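Local structure of chitinase (Paenibacillus sp. FPU-7, 5GZT) at residues E1093-K1104 with K1123-A1134. The protein probably hydrolyses chitin and chitodextrins at random internal beta-1,4 linkages between N-acetylglucosamine units, as a family 18 glycoside hydrolase. Residues are numbered along the deposited sequence; the frame is centred on the assembly and turned at random.
Sequences EESLKYKAEYAK and KLLGAIFNELKA
Glu1131 sits as a knob in the hole formed on helix 1093-1104 by Lys1097, Ala1100, Glu1101 and Lys1104, and the two helices joined here are neighbours on the outside of the C-terminal family 18 TIM barrel. Their segment axes approach to 8.1 Å at -33°, a spacing that small side chains permit: Ala1127 CB lies 3.5 Å from Glu1093 O, and Ala1100 CB meets Leu1132 CD2. On the barrel side the packing is tight and apolar. Leu1096 CB touches Ile1128 CG1 at 3.8 Å, Leu1096 CD1 reaches Leu1124 CB, and Ile1128 continues onto Val1111 and Phe1113 of strand 1110-1114. The aliphatic part of Glu1131 belongs to this close packing: its CB and CG lie against Ala1100 CB, with CG 3.4 Å from Lys1097 O.

Polar and watered are only the Glu1093-Lys1123 end and the Glu1131 carboxylate. Glu1093 OE2 and Lys1123 NZ stay 5.0 Å apart, too far for a salt bridge, and one water joins Glu1093 OE2 to Lys1123 O. A bend at chi2 (61°) brings Glu1131 OE2 to Lys1104 NZ, which donates to Glu1131 O (2.7 Å) and forms a salt bridge with Glu1131 OE2 (2.9 Å), approaching from 59° out of the carboxylate plane. A methionine in place of Lys1104 would probably lose both the bond to Glu1131 O and the salt-bridge partner of the carboxylate, with Glu1101 still close by. Between those two acids a single water donates to Glu1101 OE1 and to Glu1131 OE2, its O 2.6 Å from either oxygen.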
loop_
_atom_site.group_PDB
_atom_site.type_symbol
_atom_site.label_atom_id
_atom_site.label_comp_id
_atom_site.label_asym_id
_atom_site.label_seq_id
_atom_site.Cartn_x
_atom_site.Cartn_y
_atom_site.Cartn_z
ATOM N N GLU B 1093 -40.611 -3.592 10.568
ATOM C CA GLU B 1093 -41.308 -2.819 9.572
ATOM C C GLU B 1093 -40.413 -1.932 8.721
ATOM O O GLU B 1093 -40.718 -1.694 7.546
ATOM C CB GLU B 1093 -42.417 -1.953 10.156
ATOM C CG GLU B 1093 -43.569 -2.705 10.772
ATOM C CD GLU B 1093 -44.171 -1.872 11.894
ATOM O OE1 GLU B 1093 -43.571 -1.884 12.958
ATOM O OE2 GLU B 1093 -45.164 -1.187 11.684
ATOM N N GLU B 1094 -39.326 -1.449 9.288
ATOM C CA GLU B 1094 -38.440 -0.558 8.588
ATOM C C GLU B 1094 -37.588 -1.367 7.603
ATOM O O GLU B 1094 -37.371 -0.970 6.444
ATOM C CB GLU B 1094 -37.488 0.185 9.587
ATOM C CG GLU B 1094 -37.193 1.609 9.096
ATOM C CD GLU B 1094 -36.108 2.373 9.852
ATOM O OE1 GLU B 1094 -35.740 1.964 10.973
ATOM O OE2 GLU B 1094 -35.549 3.339 9.258
ATOM N N SER B 1095 -37.002 -2.452 8.065
ATOM C CA SER B 1095 -36.163 -3.224 7.164
ATOM C C SER B 1095 -36.993 -3.820 6.008
ATOM O O SER B 1095 -36.510 -3.877 4.892
ATOM C CB SER B 1095 -35.364 -4.280 7.861
ATOM O OG SER B 1095 -36.184 -5.306 8.378
ATOM N N LEU B 1096 -38.258 -4.156 6.245
ATOM C CA LEU B 1096 -39.067 -4.738 5.174
ATOM C C LEU B 1096 -39.462 -3.683 4.173
ATOM O O LEU B 1096 -39.524 -3.950 2.972
ATOM C CB LEU B 1096 -40.311 -5.456 5.718
ATOM C CG LEU B 1096 -39.914 -6.687 6.495
ATOM C CD1 LEU B 1096 -41.115 -7.209 7.294
ATOM C CD2 LEU B 1096 -39.435 -7.802 5.608
ATOM N N LYS B 1097 -39.660 -2.450 4.643
ATOM C CA LYS B 1097 -39.846 -1.331 3.730
ATOM C C LYS B 1097 -38.668 -1.218 2.832
ATOM O O LYS B 1097 -38.847 -1.051 1.588
ATOM C CB LYS B 1097 -40.061 -0.019 4.450
ATOM C CG LYS B 1097 -40.079 1.194 3.553
ATOM C CD LYS B 1097 -40.639 2.394 4.288
ATOM C CE LYS B 1097 -39.630 3.491 4.441
ATOM N NZ LYS B 1097 -38.610 3.098 5.451
ATOM N N TYR B 1098 -37.467 -1.256 3.394
ATOM C CA TYR B 1098 -36.303 -1.112 2.544
ATOM C C TYR B 1098 -36.120 -2.330 1.533
ATOM O O TYR B 1098 -35.552 -2.139 0.486
ATOM C CB TYR B 1098 -35.064 -0.942 3.380
ATOM C CG TYR B 1098 -34.849 0.501 3.882
ATOM C CD1 TYR B 1098 -34.231 1.414 3.101
ATOM C CD2 TYR B 1098 -35.205 0.880 5.165
ATOM C CE1 TYR B 1098 -34.032 2.723 3.547
ATOM C CE2 TYR B 1098 -35.046 2.193 5.634
ATOM C CZ TYR B 1098 -34.423 3.096 4.826
ATOM O OH TYR B 1098 -34.189 4.356 5.228
ATOM N N LYS B 1099 -36.497 -3.556 1.940
ATOM C CA LYS B 1099 -36.482 -4.760 1.023
ATOM C C LYS B 1099 -37.408 -4.515 -0.138
ATOM O O LYS B 1099 -37.048 -4.765 -1.274
ATOM C CB LYS B 1099 -36.879 -6.007 1.776
ATOM C CG LYS B 1099 -35.700 -6.444 2.657
ATOM C CD LYS B 1099 -35.928 -7.746 3.399
ATOM C CE LYS B 1099 -34.607 -8.127 4.074
ATOM N NZ LYS B 1099 -34.669 -9.423 4.784
ATOM N N ALA B 1100 -38.555 -3.951 0.165
ATOM C CA ALA B 1100 -39.554 -3.639 -0.798
ATOM C C ALA B 1100 -39.130 -2.511 -1.771
ATOM O O ALA B 1100 -39.333 -2.566 -3.008
ATOM C CB ALA B 1100 -40.835 -3.283 -0.109
ATOM N N GLU B 1101 -38.451 -1.517 -1.193
ATOM C CA GLU B 1101 -37.865 -0.460 -1.947
ATOM C C GLU B 1101 -36.765 -0.964 -2.851
ATOM O O GLU B 1101 -36.710 -0.540 -3.976
ATOM C CB GLU B 1101 -37.295 0.620 -0.997
ATOM C CG GLU B 1101 -36.686 1.799 -1.747
ATOM C CD GLU B 1101 -36.337 2.944 -0.804
ATOM O OE1 GLU B 1101 -36.849 4.042 -0.974
ATOM O OE2 GLU B 1101 -35.590 2.691 0.096
ATOM N N TYR B 1102 -35.914 -1.849 -2.332
ATOM C CA TYR B 1102 -34.901 -2.532 -3.098
ATOM C C TYR B 1102 -35.533 -3.251 -4.284
ATOM O O TYR B 1102 -35.129 -3.066 -5.404
ATOM C CB TYR B 1102 -34.098 -3.491 -2.193
ATOM C CG TYR B 1102 -32.859 -4.069 -2.863
ATOM C CD1 TYR B 1102 -31.640 -3.353 -2.871
ATOM C CD2 TYR B 1102 -32.898 -5.276 -3.548
ATOM C CE1 TYR B 1102 -30.544 -3.885 -3.535
ATOM C CE2 TYR B 1102 -31.798 -5.813 -4.163
ATOM C CZ TYR B 1102 -30.620 -5.118 -4.170
ATOM O OH TYR B 1102 -29.534 -5.587 -4.881
ATOM N N ALA B 1103 -36.590 -4.046 -4.051
ATOM C CA ALA B 1103 -37.328 -4.722 -5.149
ATOM C C ALA B 1103 -37.768 -3.775 -6.258
ATOM O O ALA B 1103 -37.544 -4.028 -7.443
ATOM C CB ALA B 1103 -38.509 -5.459 -4.579
ATOM N N LYS B 1104 -38.382 -2.676 -5.889
ATOM C CA LYS B 1104 -38.855 -1.682 -6.860
ATOM C C LYS B 1104 -37.707 -1.033 -7.623
ATOM O O LYS B 1104 -37.778 -0.949 -8.842
ATOM C CB LYS B 1104 -39.616 -0.575 -6.159
ATOM C CG LYS B 1104 -41.008 -0.987 -5.723
ATOM C CD LYS B 1104 -41.490 -0.214 -4.530
ATOM C CE LYS B 1104 -41.730 1.216 -4.874
ATOM N NZ LYS B 1104 -42.182 1.979 -3.680
ATOM N N LYS B 1123 -48.639 -6.080 10.833
ATOM C CA LYS B 1123 -47.782 -4.939 10.603
ATOM C C LYS B 1123 -46.600 -5.233 9.668
ATOM O O LYS B 1123 -46.252 -4.348 8.906
ATOM C CB LYS B 1123 -47.212 -4.379 11.913
ATOM C CG LYS B 1123 -48.276 -3.754 12.833
ATOM C CD LYS B 1123 -47.647 -3.133 14.086
ATOM C CE LYS B 1123 -48.734 -2.462 14.922
ATOM N NZ LYS B 1123 -48.128 -1.368 15.728
ATOM N N LEU B 1124 -45.971 -6.403 9.798
ATOM C CA LEU B 1124 -44.857 -6.783 8.893
ATOM C C LEU B 1124 -45.340 -6.781 7.436
ATOM O O LEU B 1124 -44.759 -6.071 6.537
ATOM C CB LEU B 1124 -44.157 -8.069 9.358
ATOM C CG LEU B 1124 -43.468 -7.951 10.728
ATOM C CD1 LEU B 1124 -42.515 -9.108 11.027
ATOM C CD2 LEU B 1124 -42.671 -6.642 10.910
ATOM N N LEU B 1125 -46.480 -7.404 7.210
ATOM C CA LEU B 1125 -47.090 -7.462 5.871
ATOM C C LEU B 1125 -47.502 -6.078 5.438
ATOM O O LEU B 1125 -47.233 -5.678 4.293
ATOM C CB LEU B 1125 -48.259 -8.419 5.841
ATOM C CG LEU B 1125 -49.171 -8.400 4.643
ATOM C CD1 LEU B 1125 -48.419 -8.729 3.374
ATOM C CD2 LEU B 1125 -50.307 -9.381 4.838
ATOM N N GLY B 1126 -48.071 -5.300 6.353
ATOM C CA GLY B 1126 -48.535 -3.955 5.991
ATOM C C GLY B 1126 -47.366 -3.057 5.547
ATOM O O GLY B 1126 -47.503 -2.273 4.664
ATOM N N ALA B 1127 -46.206 -3.246 6.130
ATOM C CA ALA B 1127 -45.030 -2.521 5.763
ATOM C C ALA B 1127 -44.569 -2.813 4.317
ATOM O O ALA B 1127 -44.236 -1.900 3.547
ATOM C CB ALA B 1127 -43.907 -2.816 6.738
ATOM N N ILE B 1128 -44.622 -4.080 3.950
ATOM C CA ILE B 1128 -44.279 -4.490 2.595
ATOM C C ILE B 1128 -45.271 -3.901 1.656
ATOM O O ILE B 1128 -44.922 -3.243 0.690
ATOM C CB ILE B 1128 -44.231 -6.035 2.460
ATOM C CG1 ILE B 1128 -43.127 -6.593 3.383
ATOM C CG2 ILE B 1128 -43.907 -6.407 0.982
ATOM C CD1 ILE B 1128 -43.210 -8.084 3.555
ATOM N N PHE B 1129 -46.530 -4.154 1.920
ATOM C CA PHE B 1129 -47.580 -3.815 1.037
ATOM C C PHE B 1129 -47.615 -2.302 0.835
ATOM O O PHE B 1129 -47.816 -1.820 -0.294
ATOM C CB PHE B 1129 -48.919 -4.281 1.654
ATOM C CG PHE B 1129 -50.141 -3.903 0.838
ATOM C CD1 PHE B 1129 -50.552 -4.699 -0.239
ATOM C CD2 PHE B 1129 -50.932 -2.795 1.194
ATOM C CE1 PHE B 1129 -51.657 -4.372 -1.009
ATOM C CE2 PHE B 1129 -52.066 -2.424 0.436
ATOM C CZ PHE B 1129 -52.459 -3.242 -0.666
ATOM N N ASN B 1130 -47.455 -1.517 1.929
ATOM C CA ASN B 1130 -47.557 -0.064 1.739
ATOM C C ASN B 1130 -46.423 0.439 0.878
ATOM O O ASN B 1130 -46.624 1.300 0.064
ATOM C CB ASN B 1130 -47.587 0.687 3.098
ATOM C CG ASN B 1130 -48.847 0.414 3.890
ATOM O OD1 ASN B 1130 -49.883 -0.042 3.376
ATOM N ND2 ASN B 1130 -48.748 0.665 5.203
ATOM N N GLU B 1131 -45.226 -0.083 1.046
ATOM C CA GLU B 1131 -44.087 0.376 0.232
ATOM C C GLU B 1131 -44.266 -0.072 -1.208
ATOM O O GLU B 1131 -44.043 0.725 -2.151
ATOM C CB GLU B 1131 -42.761 -0.131 0.789
ATOM C CG GLU B 1131 -41.561 0.234 -0.081
ATOM C CD GLU B 1131 -41.402 1.780 -0.210
ATOM O OE1 GLU B 1131 -41.911 2.484 0.724
ATOM O OE2 GLU B 1131 -40.786 2.271 -1.212
ATOM N N LEU B 1132 -44.759 -1.306 -1.434
ATOM C CA LEU B 1132 -44.942 -1.735 -2.866
ATOM C C LEU B 1132 -46.017 -0.963 -3.577
ATOM O O LEU B 1132 -46.012 -0.885 -4.826
ATOM C CB LEU B 1132 -45.296 -3.231 -2.987
ATOM C CG LEU B 1132 -44.137 -4.119 -2.560
ATOM C CD1 LEU B 1132 -44.591 -5.559 -2.759
ATOM C CD2 LEU B 1132 -42.812 -3.835 -3.289
ATOM N N LYS B 1133 -47.017 -0.493 -2.853
ATOM C CA LYS B 1133 -48.028 0.352 -3.500
ATOM C C LYS B 1133 -47.560 1.757 -3.771
ATOM O O LYS B 1133 -47.938 2.316 -4.786
ATOM C CB LYS B 1133 -49.264 0.474 -2.663
ATOM C CG LYS B 1133 -50.138 -0.783 -2.682
ATOM C CD LYS B 1133 -50.433 -1.340 -4.086
ATOM C CE LYS B 1133 -51.324 -2.559 -4.039
ATOM N NZ LYS B 1133 -51.428 -3.113 -5.415
ATOM N N ALA B 1134 -46.787 2.330 -2.840
ATOM C CA ALA B 1134 -46.342 3.741 -2.886
ATOM C C ALA B 1134 -45.725 4.214 -4.245
ATOM O O ALA B 1134 -45.742 5.416 -4.602
ATOM C CB ALA B 1134 -45.378 3.974 -1.737
HETATM O O HOH W 1 -46.788 -1.818 9.064
HETATM O O HOH W 2 -44.782 -1.091 15.333
HETATM O O HOH W 3 -39.257 4.347 -1.781
#